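Isoprenyl transferase (Helicobacter pylori, PDB 2D2R) acts as a homodimer that, with magnesium, probably condenses isopentenyl diphosphate with an allylic diphosphate, lengthening the chain to build undecaprenyl diphosphate. Local coordinates at residues Leu19-Asp24 / Leu63-Phe68; Asn26-Lys31 / Pro215-Asp220; Pro184-Leu189 / Trp204-Ala209; Gly194-Ser199 / Leu211-Ile216. All blocks are in the same frame, centred on the assembly; numbering follows the deposited sequence.

How the interactions relate
Interactions 1, 3 and 4 all reach one six-stranded parallel sheet, in which strands 62-66, 18-22, 188-191 and 210-213 lie next to one another in that order. Interaction 1 pairs the first two of these near the middle of the chain, and interaction 3, its centre about 12 Å away, includes the start of strand 188-191. Segments of interactions 3 and 4 alternate along the chain. Interaction 4 shares Pro-215 and Ile-216 with interaction 2, whose centre is about 13 Å away and which ties helix 26-31 to the loop after strand 210-213. Interactions 1, 2 and 4 lie around the probable substrate site at Asp-24; interactions 3 and 4 also meet the dimer partner.

Interaction 1: residues Leu19-Asp24 / Leu63-Phe68; sequences LAIIMD and LTLYAF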
loop_
_atom_site.group_PDB
_atom_site.type_symbol
_atom_site.label_atom_id
_atom_site.label_comp_id
_atom_site.label_asym_id
_atom_site.label_seq_id
_atom_site.Cartn_x
_atom_site.Cartn_y
_atom_site.Cartn_z
ATOM N N LEU A 19 14.511 0.358 3.706
ATOM C CA LEU A 19 13.742 -0.600 4.486
ATOM C C LEU A 19 12.799 0.231 5.329
ATOM O O LEU A 19 13.205 1.251 5.885
ATOM C CB LEU A 19 14.654 -1.436 5.394
ATOM C CG LEU A 19 14.046 -2.302 6.522
ATOM C CD1 LEU A 19 13.135 -3.409 5.950
ATOM C CD2 LEU A 19 15.184 -2.981 7.360
ATOM N N ALA A 20 11.536 -0.193 5.418
ATOM C CA ALA A 20 10.537 0.548 6.195
ATOM C C ALA A 20 9.907 -0.438 7.157
ATOM O O ALA A 20 9.655 -1.596 6.805
ATOM C CB ALA A 20 9.455 1.122 5.259
ATOM N N ILE A 21 9.645 -0.005 8.377
ATOM C CA ILE A 21 9.089 -0.952 9.292
ATOM C C ILE A 21 7.921 -0.448 10.091
ATOM O O ILE A 21 7.966 0.662 10.610
ATOM C CB ILE A 21 10.164 -1.460 10.314
ATOM C CG1 ILE A 21 11.388 -2.057 9.588
ATOM C CG2 ILE A 21 9.500 -2.493 11.204
ATOM C CD1 ILE A 21 12.525 -2.515 10.550
ATOM N N ILE A 22 6.847 -1.255 10.158
ATOM C CA ILE A 22 5.698 -0.912 11.017
ATOM C C ILE A 22 6.081 -1.736 12.285
ATOM O O ILE A 22 6.090 -2.967 12.279
ATOM C CB ILE A 22 4.350 -1.407 10.370
ATOM C CG1 ILE A 22 4.062 -0.506 9.145
ATOM C CG2 ILE A 22 3.191 -1.340 11.386
ATOM C CD1 ILE A 22 3.116 -1.073 8.149
ATOM N N MET A 23 6.458 -1.031 13.347
ATOM C CA MET A 23 6.904 -1.686 14.573
ATOM C C MET A 23 5.704 -2.010 15.449
ATOM O O MET A 23 5.376 -1.274 16.370
ATOM C CB MET A 23 7.857 -0.751 15.314
ATOM C CG MET A 23 8.933 -0.185 14.429
ATOM S SD MET A 23 9.948 1.051 15.310
ATOM C CE MET A 23 8.702 2.423 15.465
ATOM N N ASP A 24 5.044 -3.112 15.190
ATOM C CA ASP A 24 3.885 -3.431 15.982
ATOM C C ASP A 24 4.164 -4.532 17.043
ATOM O O ASP A 24 5.153 -5.264 16.953
ATOM C CB ASP A 24 2.766 -3.836 15.017
ATOM C CG ASP A 24 1.396 -3.811 15.653
ATOM O OD1 ASP A 24 1.163 -2.927 16.524
ATOM O OD2 ASP A 24 0.545 -4.670 15.279
ATOM N N LEU A 63 16.123 3.965 6.436
ATOM C CA LEU A 63 15.307 3.131 7.291
ATOM C C LEU A 63 14.207 4.067 7.762
ATOM O O LEU A 63 14.499 5.123 8.339
ATOM C CB LEU A 63 16.140 2.642 8.498
ATOM C CG LEU A 63 15.398 1.791 9.537
ATOM C CD1 LEU A 63 15.021 0.446 8.860
ATOM C CD2 LEU A 63 16.274 1.531 10.812
ATOM N N THR A 64 12.946 3.706 7.507
ATOM C CA THR A 64 11.840 4.536 7.922
ATOM C C THR A 64 11.008 3.696 8.901
ATOM O O THR A 64 10.626 2.572 8.581
ATOM C CB THR A 64 10.986 4.932 6.726
ATOM O OG1 THR A 64 11.784 5.658 5.798
ATOM C CG2 THR A 64 9.852 5.808 7.176
ATOM N N LEU A 65 10.704 4.269 10.072
ATOM C CA LEU A 65 9.992 3.565 11.134
ATOM C C LEU A 65 8.676 4.244 11.462
ATOM O O LEU A 65 8.599 5.476 11.595
ATOM C CB LEU A 65 10.902 3.478 12.398
ATOM C CG LEU A 65 12.216 2.699 12.214
ATOM C CD1 LEU A 65 13.073 2.811 13.444
ATOM C CD2 LEU A 65 11.928 1.209 11.950
ATOM N N TYR A 66 7.620 3.453 11.565
ATOM C CA TYR A 66 6.338 4.062 11.812
ATOM C C TYR A 66 6.209 4.314 13.307
ATOM O O TYR A 66 5.698 3.477 14.059
ATOM C CB TYR A 66 5.253 3.158 11.257
ATOM C CG TYR A 66 3.899 3.776 11.086
ATOM C CD1 TYR A 66 3.695 5.141 11.243
ATOM C CD2 TYR A 66 2.819 2.985 10.765
ATOM C CE1 TYR A 66 2.438 5.705 11.077
ATOM C CE2 TYR A 66 1.550 3.521 10.603
ATOM C CZ TYR A 66 1.361 4.889 10.754
ATOM O OH TYR A 66 0.108 5.417 10.526
ATOM N N ALA A 67 6.705 5.484 13.730
ATOM C CA ALA A 67 6.708 5.876 15.154
ATOM C C ALA A 67 5.306 5.933 15.685
ATOM O O ALA A 67 5.002 5.286 16.685
ATOM C CB ALA A 67 7.384 7.212 15.343
ATOM N N PHE A 68 4.465 6.715 15.006
ATOM C CA PHE A 68 3.059 6.841 15.347
ATOM C C PHE A 68 2.228 7.664 14.346
ATOM O O PHE A 68 2.779 8.522 13.610
ATOM C CB PHE A 68 2.921 7.375 16.779
ATOM C CG PHE A 68 2.632 8.841 16.889
ATOM C CD1 PHE A 68 1.326 9.331 16.725
ATOM C CD2 PHE A 68 3.639 9.726 17.265
ATOM C CE1 PHE A 68 1.022 10.691 16.952
ATOM C CE2 PHE A 68 3.346 11.089 17.494
ATOM C CZ PHE A 68 2.035 11.568 17.339
#
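Strands 19-22 and 63-66 run parallel, their axes 4.7 Å apart at closest approach and 12° from exact alignment, with Leu-19, Ala-20 and Ile-21 in register with Leu-63, Thr-64 and Leu-65. Three backbone bonds join them: Thr-64 N to Leu-19 O, Ile-21 N to Thr-64 O at 2.8 Å, and Tyr-66 N to Ile-21 O. On one face of the sheet, Leu-19 and Leu-63 lie alongside each other, and CD1 of Leu-63 sits 3.7 Å from CG of Leu-19. The next pair on that face repeats the pattern, CD2 of Leu-65 reaching CB of Ile-21 at 3.6 Å. Beyond the strand, Met-23 crosses Leu-65 at about a right angle. Met-23 SD lies 3.9 Å from Leu-65 CD2, and the bend at chi3 (-70°) then turns CE toward the carbonyl oxygen of Tyr-66. Ile-22 meets the Tyr-66 ring at its edge, CG1 being 4.0 Å from CD2, while Phe-201 stacks on that ring and the backbone oxygen of Tyr-143 binds its hydroxyl. Met-23 and Tyr-66 each centre an inverse gamma turn. The crossover from strand 18-22 to strand 62-66 passes through helices 26-31 and 37-56, the latter packing on the Leu-63 and Leu-65 face; it belongs to the parallel sheet of the cis-prenyltransferase fold, whose strand 18-22 leads to Asp-24, the probable catalytic and magnesium-binding residue.

Interaction 2: residues Asn26-Lys31 / Pro215-Asp220; sequences NGRWAK and PILWPD
Pro-219 packs on the indole of Trp-29, joining helix 26-31 to the loop 215-220. Pro-219 CB stands over one indole face, 3.6 Å from the centroid of the five-membered ring and 16° off its normal, which is a CH-pi contact. Asp-220 reaches the same indole with its carboxylate turned 72° from the ring plane; OD1 lies 2.7 Å from Trp-29 NE1, but the bond is bent to 122° at the hydrogen and is weak. Leu-217 reaches the helix with both methyls, CD1 3.4 Å from Trp-29 CB and CD2 3.5 Å from NH1 of the extended Arg-28. At the start of the helix, the amide of Asn-26 brings ND2 to the edge of the Trp-218 ring, 3.4 Å from CD1. Farther out, Trp-218 is fixed by a hydrogen bond from NE1 to the backbone oxygen of Gly-44 and by packing on Thr-47 and Ile-51 of helix 37-56. Tyr-39 also meets the Trp-29 ring. Asn-26, Gly-27, Arg-28 and Trp-29 are probable substrate-binding residues, and the contact sets their short helix, just after Asp-24, against the loop following strand 210-213, consistent with the substrate diphosphate-binding site of the UPP synthase family.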
loop_
_atom_site.group_PDB
_atom_site.type_symbol
_atom_site.label_atom_id
_atom_site.label_comp_id
_atom_site.label_asym_id
_atom_site.label_seq_id
_atom_site.Cartn_x
_atom_site.Cartn_y
_atom_site.Cartn_z
ATOM N N ASN A 26 4.245 -3.901 20.656
ATOM C CA ASN A 26 4.773 -3.385 21.933
ATOM C C ASN A 26 3.907 -3.622 23.155
ATOM O O ASN A 26 4.229 -4.420 24.041
ATOM C CB ASN A 26 5.007 -1.879 21.855
ATOM C CG ASN A 26 6.291 -1.521 21.168
ATOM O OD1 ASN A 26 6.622 -0.334 21.046
ATOM N ND2 ASN A 26 7.038 -2.527 20.723
ATOM N N GLY A 27 2.825 -2.867 23.219
ATOM C CA GLY A 27 1.937 -2.982 24.356
ATOM C C GLY A 27 1.506 -4.414 24.558
ATOM O O GLY A 27 1.336 -4.880 25.675
ATOM N N ARG A 28 1.343 -5.125 23.459
ATOM C CA ARG A 28 0.912 -6.499 23.521
ATOM C C ARG A 28 1.989 -7.417 24.125
ATOM O O ARG A 28 1.674 -8.388 24.812
ATOM C CB ARG A 28 0.552 -6.934 22.117
ATOM C CG ARG A 28 -0.287 -8.145 22.049
ATOM C CD ARG A 28 -0.569 -8.446 20.622
ATOM N NE ARG A 28 -0.930 -9.843 20.506
ATOM C CZ ARG A 28 -0.535 -10.626 19.515
ATOM N NH1 ARG A 28 0.233 -10.134 18.546
ATOM N NH2 ARG A 28 -0.903 -11.901 19.505
ATOM N N TRP A 29 3.256 -7.101 23.858
ATOM C CA TRP A 29 4.398 -7.872 24.359
ATOM C C TRP A 29 4.478 -7.695 25.869
ATOM O O TRP A 29 4.947 -8.566 26.598
ATOM C CB TRP A 29 5.684 -7.363 23.708
ATOM C CG TRP A 29 6.940 -7.818 24.358
ATOM C CD1 TRP A 29 7.642 -8.951 24.089
ATOM C CD2 TRP A 29 7.674 -7.121 25.374
ATOM N NE1 TRP A 29 8.781 -9.007 24.864
ATOM C CE2 TRP A 29 8.824 -7.896 25.665
ATOM C CE3 TRP A 29 7.471 -5.919 26.068
ATOM C CZ2 TRP A 29 9.775 -7.503 26.623
ATOM C CZ3 TRP A 29 8.416 -5.529 27.021
ATOM C CH2 TRP A 29 9.554 -6.323 27.287
ATOM N N ALA A 30 4.009 -6.546 26.317
ATOM C CA ALA A 30 4.003 -6.221 27.723
ATOM C C ALA A 30 2.843 -6.930 28.395
ATOM O O ALA A 30 2.908 -7.244 29.579
ATOM C CB ALA A 30 3.880 -4.709 27.912
ATOM N N LYS A 31 1.791 -7.195 27.631
ATOM C CA LYS A 31 0.612 -7.853 28.171
ATOM C C LYS A 31 0.847 -9.320 28.474
ATOM O O LYS A 31 0.338 -9.839 29.465
ATOM C CB LYS A 31 -0.573 -7.708 27.204
ATOM C CG LYS A 31 -1.878 -8.412 27.654
ATOM C CD LYS A 31 -2.097 -9.749 26.935
ATOM C CE LYS A 31 -2.429 -9.557 25.449
ATOM N NZ LYS A 31 -3.758 -8.902 25.242
ATOM N N PRO A 215 5.060 -12.504 12.972
ATOM C CA PRO A 215 4.321 -12.539 14.235
ATOM C C PRO A 215 5.193 -12.064 15.365
ATOM O O PRO A 215 4.693 -11.609 16.409
ATOM C CB PRO A 215 3.999 -14.011 14.404
ATOM C CG PRO A 215 5.096 -14.639 13.786
ATOM C CD PRO A 215 5.276 -13.867 12.497
ATOM N N ILE A 216 6.501 -12.155 15.167
ATOM C CA ILE A 216 7.402 -11.713 16.235
ATOM C C ILE A 216 6.987 -10.313 16.669
ATOM O O ILE A 216 6.824 -9.397 15.819
ATOM C CB ILE A 216 8.844 -11.679 15.754
ATOM C CG1 ILE A 216 9.237 -13.079 15.247
ATOM C CG2 ILE A 216 9.746 -11.188 16.912
ATOM C CD1 ILE A 216 10.547 -13.113 14.499
ATOM N N LEU A 217 6.802 -10.122 17.968
ATOM C CA LEU A 217 6.417 -8.807 18.465
ATOM C C LEU A 217 7.624 -7.888 18.340
ATOM O O LEU A 217 8.765 -8.386 18.353
ATOM C CB LEU A 217 5.963 -8.886 19.913
ATOM C CG LEU A 217 4.736 -9.755 20.146
ATOM C CD1 LEU A 217 4.267 -9.597 21.592
ATOM C CD2 LEU A 217 3.599 -9.349 19.187
ATOM N N TRP A 218 7.409 -6.572 18.253
ATOM C CA TRP A 218 8.541 -5.668 18.068
ATOM C C TRP A 218 9.633 -5.732 19.164
ATOM O O TRP A 218 10.818 -5.842 18.848
ATOM C CB TRP A 218 8.058 -4.215 17.880
ATOM C CG TRP A 218 9.188 -3.186 17.656
ATOM C CD1 TRP A 218 9.509 -2.156 18.480
ATOM C CD2 TRP A 218 10.105 -3.105 16.548
ATOM N NE1 TRP A 218 10.568 -1.434 17.967
ATOM C CE2 TRP A 218 10.949 -1.992 16.782
ATOM C CE3 TRP A 218 10.290 -3.861 15.378
ATOM C CZ2 TRP A 218 11.962 -1.610 15.895
ATOM C CZ3 TRP A 218 11.305 -3.478 14.487
ATOM C CH2 TRP A 218 12.125 -2.362 14.754
ATOM N N PRO A 219 9.247 -5.663 20.451
ATOM C CA PRO A 219 10.267 -5.726 21.519
ATOM C C PRO A 219 11.100 -7.007 21.510
ATOM O O PRO A 219 12.125 -7.067 22.177
ATOM C CB PRO A 219 9.450 -5.579 22.794
ATOM C CG PRO A 219 8.311 -4.696 22.369
ATOM C CD PRO A 219 7.928 -5.332 21.012
ATOM N N ASP A 220 10.660 -8.029 20.781
ATOM C CA ASP A 220 11.398 -9.296 20.695
ATOM C C ASP A 220 12.199 -9.414 19.399
ATOM O O ASP A 220 12.918 -10.394 19.191
ATOM C CB ASP A 220 10.439 -10.492 20.752
ATOM C CG ASP A 220 9.780 -10.645 22.096
ATOM O OD1 ASP A 220 10.440 -10.295 23.102
ATOM O OD2 ASP A 220 8.619 -11.115 22.165
#

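Interaction 3: residues Pro184-Leu189 / Trp204-Ala209; sequences PEVDLL and WQSSYA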
loop_
_atom_site.group_PDB
_atom_site.type_symbol
_atom_site.label_atom_id
_atom_site.label_comp_id
_atom_site.label_asym_id
_atom_site.label_seq_id
_atom_site.Cartn_x
_atom_site.Cartn_y
_atom_site.Cartn_z
ATOM N N PRO A 184 14.956 7.344 -1.491
ATOM C CA PRO A 184 14.629 6.389 -2.554
ATOM C C PRO A 184 13.274 5.747 -2.202
ATOM O O PRO A 184 12.783 5.882 -1.082
ATOM C CB PRO A 184 15.770 5.386 -2.502
ATOM C CG PRO A 184 16.227 5.414 -1.068
ATOM C CD PRO A 184 15.966 6.830 -0.549
ATOM N N GLU A 185 12.675 5.051 -3.161
ATOM C CA GLU A 185 11.410 4.415 -2.871
ATOM C C GLU A 185 11.673 3.263 -1.912
ATOM O O GLU A 185 12.829 2.821 -1.688
ATOM C CB GLU A 185 10.742 3.871 -4.161
ATOM C CG GLU A 185 10.280 4.961 -5.142
ATOM C CD GLU A 185 9.215 5.924 -4.552
ATOM O OE1 GLU A 185 8.021 5.554 -4.454
ATOM O OE2 GLU A 185 9.574 7.072 -4.221
ATOM N N VAL A 186 10.600 2.765 -1.316
ATOM C CA VAL A 186 10.743 1.657 -0.398
ATOM C C VAL A 186 10.994 0.328 -1.115
ATOM O O VAL A 186 10.243 -0.010 -2.051
ATOM C CB VAL A 186 9.495 1.520 0.471
ATOM C CG1 VAL A 186 9.624 0.254 1.315
ATOM C CG2 VAL A 186 9.337 2.746 1.326
ATOM N N ASP A 187 12.020 -0.425 -0.694
ATOM C CA ASP A 187 12.283 -1.718 -1.318
ATOM C C ASP A 187 11.642 -2.892 -0.595
ATOM O O ASP A 187 11.282 -3.893 -1.223
ATOM C CB ASP A 187 13.776 -2.021 -1.394
ATOM C CG ASP A 187 14.514 -1.038 -2.258
ATOM O OD1 ASP A 187 14.240 -0.985 -3.473
ATOM O OD2 ASP A 187 15.366 -0.291 -1.706
ATOM N N LEU A 188 11.531 -2.776 0.721
ATOM C CA LEU A 188 11.003 -3.852 1.522
ATOM C C LEU A 188 10.272 -3.183 2.668
ATOM O O LEU A 188 10.843 -2.352 3.362
ATOM C CB LEU A 188 12.196 -4.752 1.985
ATOM C CG LEU A 188 12.344 -5.528 3.297
ATOM C CD1 LEU A 188 11.048 -6.069 3.824
ATOM C CD2 LEU A 188 13.391 -6.617 3.192
ATOM N N LEU A 189 8.983 -3.477 2.809
ATOM C CA LEU A 189 8.146 -2.914 3.884
ATOM C C LEU A 189 7.837 -4.073 4.810
ATOM O O LEU A 189 7.241 -5.075 4.416
ATOM C CB LEU A 189 6.834 -2.318 3.310
ATOM C CG LEU A 189 5.835 -1.888 4.387
ATOM C CD1 LEU A 189 6.478 -0.789 5.271
ATOM C CD2 LEU A 189 4.595 -1.344 3.753
ATOM N N TRP A 204 2.183 5.380 -1.186
ATOM C CA TRP A 204 2.779 5.791 -2.437
ATOM C C TRP A 204 4.181 5.273 -2.586
ATOM O O TRP A 204 4.510 4.720 -3.622
ATOM C CB TRP A 204 2.762 7.315 -2.521
ATOM C CG TRP A 204 3.426 7.888 -3.759
ATOM C CD1 TRP A 204 4.799 7.993 -4.017
ATOM C CD2 TRP A 204 2.771 8.511 -4.854
ATOM N NE1 TRP A 204 4.996 8.647 -5.206
ATOM C CE2 TRP A 204 3.772 8.986 -5.730
ATOM C CE3 TRP A 204 1.420 8.730 -5.180
ATOM C CZ2 TRP A 204 3.465 9.662 -6.913
ATOM C CZ3 TRP A 204 1.119 9.393 -6.335
ATOM C CH2 TRP A 204 2.137 9.859 -7.198
ATOM N N GLN A 205 4.993 5.412 -1.540
ATOM C CA GLN A 205 6.392 5.022 -1.615
ATOM C C GLN A 205 6.669 3.537 -1.641
ATOM O O GLN A 205 7.725 3.142 -2.020
ATOM C CB GLN A 205 7.201 5.669 -0.445
ATOM C CG GLN A 205 6.992 7.210 -0.423
ATOM C CD GLN A 205 5.780 7.736 0.388
ATOM O OE1 GLN A 205 4.763 7.051 0.560
ATOM N NE2 GLN A 205 5.875 9.027 0.849
ATOM N N SER A 206 5.697 2.734 -1.227
ATOM C CA SER A 206 5.856 1.288 -1.175
ATOM C C SER A 206 5.082 0.635 -2.346
ATOM O O SER A 206 4.804 -0.540 -2.267
ATOM C CB SER A 206 5.292 0.778 0.178
ATOM O OG SER A 206 5.861 1.506 1.296
ATOM N N SER A 207 4.772 1.371 -3.416
ATOM C CA SER A 207 3.964 0.785 -4.502
ATOM C C SER A 207 4.553 -0.507 -5.074
ATOM O O SER A 207 3.815 -1.366 -5.610
ATOM C CB SER A 207 3.779 1.794 -5.646
ATOM O OG SER A 207 5.062 2.130 -6.170
ATOM N N TYR A 208 5.871 -0.640 -4.977
ATOM C CA TYR A 208 6.511 -1.861 -5.482
ATOM C C TYR A 208 7.416 -2.559 -4.492
ATOM O O TYR A 208 8.224 -3.458 -4.829
ATOM C CB TYR A 208 7.248 -1.580 -6.803
ATOM C CG TYR A 208 6.308 -1.368 -8.005
ATOM C CD1 TYR A 208 5.758 -2.455 -8.718
ATOM C CD2 TYR A 208 6.005 -0.072 -8.444
ATOM C CE1 TYR A 208 4.916 -2.238 -9.848
ATOM C CE2 TYR A 208 5.183 0.142 -9.559
ATOM C CZ TYR A 208 4.648 -0.937 -10.237
ATOM O OH TYR A 208 3.800 -0.654 -11.304
ATOM N N ALA A 209 7.233 -2.217 -3.248
ATOM C CA ALA A 209 8.035 -2.851 -2.208
ATOM C C ALA A 209 7.665 -4.307 -1.974
ATOM O O ALA A 209 6.494 -4.723 -2.111
ATOM C CB ALA A 209 7.857 -2.113 -0.893
HETATM O O HOH W 1 7.148 3.277 -5.216
HETATM O O HOH W 2 8.092 0.935 -3.771
#
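Val-186 turns both methyls toward the loop 204-209. With CG1 anti to the backbone N (chi1 174°), that branch lies 3.7 Å from Ala-209 CB, while CG2 settles by Ser-206 OG and, at 4.0 Å, by Gln-205 CB. Ala-209 also touches Leu-189 where strand 188-191 begins: Leu-189 CB is 4.3 Å from Ala-209 CB, so the alanine methyl bridges the two side chains. Ser-206 OG, close to these carbons, is satisfied by the backbone oxygen of Leu-202.

The polar links are made mainly by backbone atoms and water. Val-186 N donates to Gln-205 O at 3.0 Å, approaching 34° out of the carbonyl plane. Water 2 sits beside this bond: it is within hydrogen-bonding distance of Val-186 O and Gln-205 O, and accepts from Tyr-208 N at 3.0 Å. Two overlapping type I turns, Trp-204 to Ser-207 and Ser-206 to Ala-209, shape the loop. Glu-185, bent at its second torsion (chi2 -61°), brings OE1 back to Gln-205 CA at 3.3 Å. Water 1 is hydrogen-bonded to Glu-185 OE1 at 2.6 Å and to Ser-207 OG. Lys-146 of the second subunit forms a salt bridge with the same OE1 and a cation-pi contact with Trp-204, while Gln-205 NE2 is held by Thr-180 and Glu-148. The arrangement is a pair of overlapping type I turns, bridged by water to the segment leading into the penultimate strand of the parallel sheet, and it forms part of the homodimer interface of this enzyme.

Interaction 4: residues Gly194-Ser199 / Leu211-Ile216; sequences GEMRLS and LFFTPI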
loop_
_atom_site.group_PDB
_atom_site.type_symbol
_atom_site.label_atom_id
_atom_site.label_comp_id
_atom_site.label_asym_id
_atom_site.label_seq_id
_atom_site.Cartn_x
_atom_site.Cartn_y
_atom_site.Cartn_z
ATOM N N GLY A 194 2.369 -9.622 13.797
ATOM C CA GLY A 194 1.266 -10.495 13.428
ATOM C C GLY A 194 0.177 -10.034 12.461
ATOM O O GLY A 194 -0.428 -10.874 11.791
ATOM N N GLU A 195 -0.091 -8.732 12.406
ATOM C CA GLU A 195 -1.134 -8.183 11.526
ATOM C C GLU A 195 -0.651 -8.083 10.108
ATOM O O GLU A 195 0.528 -7.932 9.856
ATOM C CB GLU A 195 -1.567 -6.797 11.974
ATOM C CG GLU A 195 -2.235 -6.731 13.343
ATOM C CD GLU A 195 -3.364 -7.739 13.530
ATOM O OE1 GLU A 195 -4.150 -8.004 12.601
ATOM O OE2 GLU A 195 -3.492 -8.265 14.635
ATOM N N MET A 196 -1.586 -8.150 9.157
ATOM C CA MET A 196 -1.187 -8.040 7.746
ATOM C C MET A 196 -2.006 -6.947 7.070
ATOM O O MET A 196 -2.924 -7.248 6.344
ATOM C CB MET A 196 -1.388 -9.393 7.070
ATOM C CG MET A 196 -0.340 -10.368 7.597
ATOM S SD MET A 196 -0.553 -12.076 7.026
ATOM C CE MET A 196 -0.302 -11.912 5.189
ATOM N N ARG A 197 -1.648 -5.691 7.313
ATOM C CA ARG A 197 -2.382 -4.507 6.758
ATOM C C ARG A 197 -1.309 -3.438 6.586
ATOM O O ARG A 197 -0.339 -3.480 7.349
ATOM C CB ARG A 197 -3.383 -3.962 7.803
ATOM C CG ARG A 197 -4.700 -4.747 7.967
ATOM C CD ARG A 197 -5.732 -3.929 8.816
ATOM N NE ARG A 197 -5.192 -3.610 10.125
ATOM C CZ ARG A 197 -5.060 -4.496 11.108
ATOM N NH1 ARG A 197 -5.457 -5.757 10.936
ATOM N NH2 ARG A 197 -4.502 -4.135 12.255
ATOM N N LEU A 198 -1.487 -2.458 5.674
ATOM C CA LEU A 198 -0.452 -1.411 5.491
ATOM C C LEU A 198 -0.634 -0.299 6.524
ATOM O O LEU A 198 0.300 0.462 6.826
ATOM C CB LEU A 198 -0.570 -0.736 4.133
ATOM C CG LEU A 198 -0.530 -1.758 3.030
ATOM C CD1 LEU A 198 -1.057 -1.079 1.727
ATOM C CD2 LEU A 198 0.886 -2.224 2.871
ATOM N N SER A 199 -1.859 -0.192 7.016
ATOM C CA SER A 199 -2.183 0.837 7.974
ATOM C C SER A 199 -1.819 2.257 7.580
ATOM O O SER A 199 -1.231 2.993 8.389
ATOM C CB SER A 199 -1.556 0.473 9.333
ATOM O OG SER A 199 -2.345 -0.580 9.889
ATOM N N LEU A 211 6.799 -7.065 0.403
ATOM C CA LEU A 211 6.099 -7.043 1.674
ATOM C C LEU A 211 6.458 -8.249 2.509
ATOM O O LEU A 211 6.469 -9.394 2.023
ATOM C CB LEU A 211 4.562 -7.021 1.438
ATOM C CG LEU A 211 4.046 -5.954 0.471
ATOM C CD1 LEU A 211 2.452 -5.951 0.297
ATOM C CD2 LEU A 211 4.469 -4.596 1.079
ATOM N N PHE A 212 6.841 -7.979 3.748
ATOM C CA PHE A 212 7.205 -9.025 4.710
ATOM C C PHE A 212 6.415 -8.845 5.981
ATOM O O PHE A 212 6.182 -7.734 6.443
ATOM C CB PHE A 212 8.725 -9.014 5.075
ATOM C CG PHE A 212 9.553 -9.744 4.109
ATOM C CD1 PHE A 212 9.929 -9.132 2.899
ATOM C CD2 PHE A 212 9.937 -11.050 4.386
ATOM C CE1 PHE A 212 10.708 -9.820 1.947
ATOM C CE2 PHE A 212 10.729 -11.781 3.443
ATOM C CZ PHE A 212 11.113 -11.161 2.236
ATOM N N PHE A 213 6.006 -9.962 6.536
ATOM C CA PHE A 213 5.206 -9.991 7.744
ATOM C C PHE A 213 5.787 -11.023 8.736
ATOM O O PHE A 213 6.297 -12.063 8.342
ATOM C CB PHE A 213 3.752 -10.394 7.375
ATOM C CG PHE A 213 3.109 -9.439 6.426
ATOM C CD1 PHE A 213 2.573 -8.232 6.868
ATOM C CD2 PHE A 213 3.133 -9.694 5.070
ATOM C CE1 PHE A 213 2.064 -7.280 5.970
ATOM C CE2 PHE A 213 2.643 -8.762 4.176
ATOM C CZ PHE A 213 2.110 -7.561 4.630
ATOM N N THR A 214 5.757 -10.700 10.019
ATOM C CA THR A 214 6.211 -11.632 11.022
ATOM C C THR A 214 5.435 -11.407 12.294
ATOM O O THR A 214 5.163 -10.279 12.680
ATOM C CB THR A 214 7.722 -11.480 11.340
ATOM O OG1 THR A 214 8.124 -12.576 12.205
ATOM C CG2 THR A 214 8.001 -10.098 12.083
ATOM N N PRO A 215 5.060 -12.504 12.972
ATOM C CA PRO A 215 4.321 -12.539 14.235
ATOM C C PRO A 215 5.193 -12.064 15.365
ATOM O O PRO A 215 4.693 -11.609 16.409
ATOM C CB PRO A 215 3.999 -14.011 14.404
ATOM C CG PRO A 215 5.096 -14.639 13.786
ATOM C CD PRO A 215 5.276 -13.867 12.497
ATOM N N ILE A 216 6.501 -12.155 15.167
ATOM C CA ILE A 216 7.402 -11.713 16.235
ATOM C C ILE A 216 6.987 -10.313 16.669
ATOM O O ILE A 216 6.824 -9.397 15.819
ATOM C CB ILE A 216 8.844 -11.679 15.754
ATOM C CG1 ILE A 216 9.237 -13.079 15.247
ATOM C CG2 ILE A 216 9.746 -11.188 16.912
ATOM C CD1 ILE A 216 10.547 -13.113 14.499
#
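Met-196 and Phe-213 supply the apolar side of this contact, crossing at about a right angle. CG of Met-196 lies over one face of the Phe-213 ring, 4.1 Å from the centroid and 28° off the normal, a CH-pi contact. The bend at the third torsion of Met-196 (chi3 64°) swings its methyl back toward the ring, with CE 4.1 Å from CD2 of Phe-213, while SD makes an oblique Met-aromatic contact at 5.0 Å from the centroid. The backbone oxygen of Glu-195 also packs obliquely to this ring, 3.6 Å from CD1 of Phe-213. One backbone hydrogen bond crosses the contact: Gly-194 N donates to Thr-214 O at 3.1 Å from above the carbonyl plane. Among charged groups, the main partner of Arg-197 NH1 is Glu-210 of the second subunit, with Glu-195 OE1 as its salt-bridge partner within the loop, met from above the carboxylate plane. Leu-198 packs on its own counterpart in the second subunit, which puts the probable substrate-binding loop 197-199 at the dimer interface. Loop 194-199 runs roughly against the chain direction at the C-terminal end of strand 210-213, which pairs with strand 188-191 through Leu-189 and Arg-191 and rests on helix 223-236 through Phe-212.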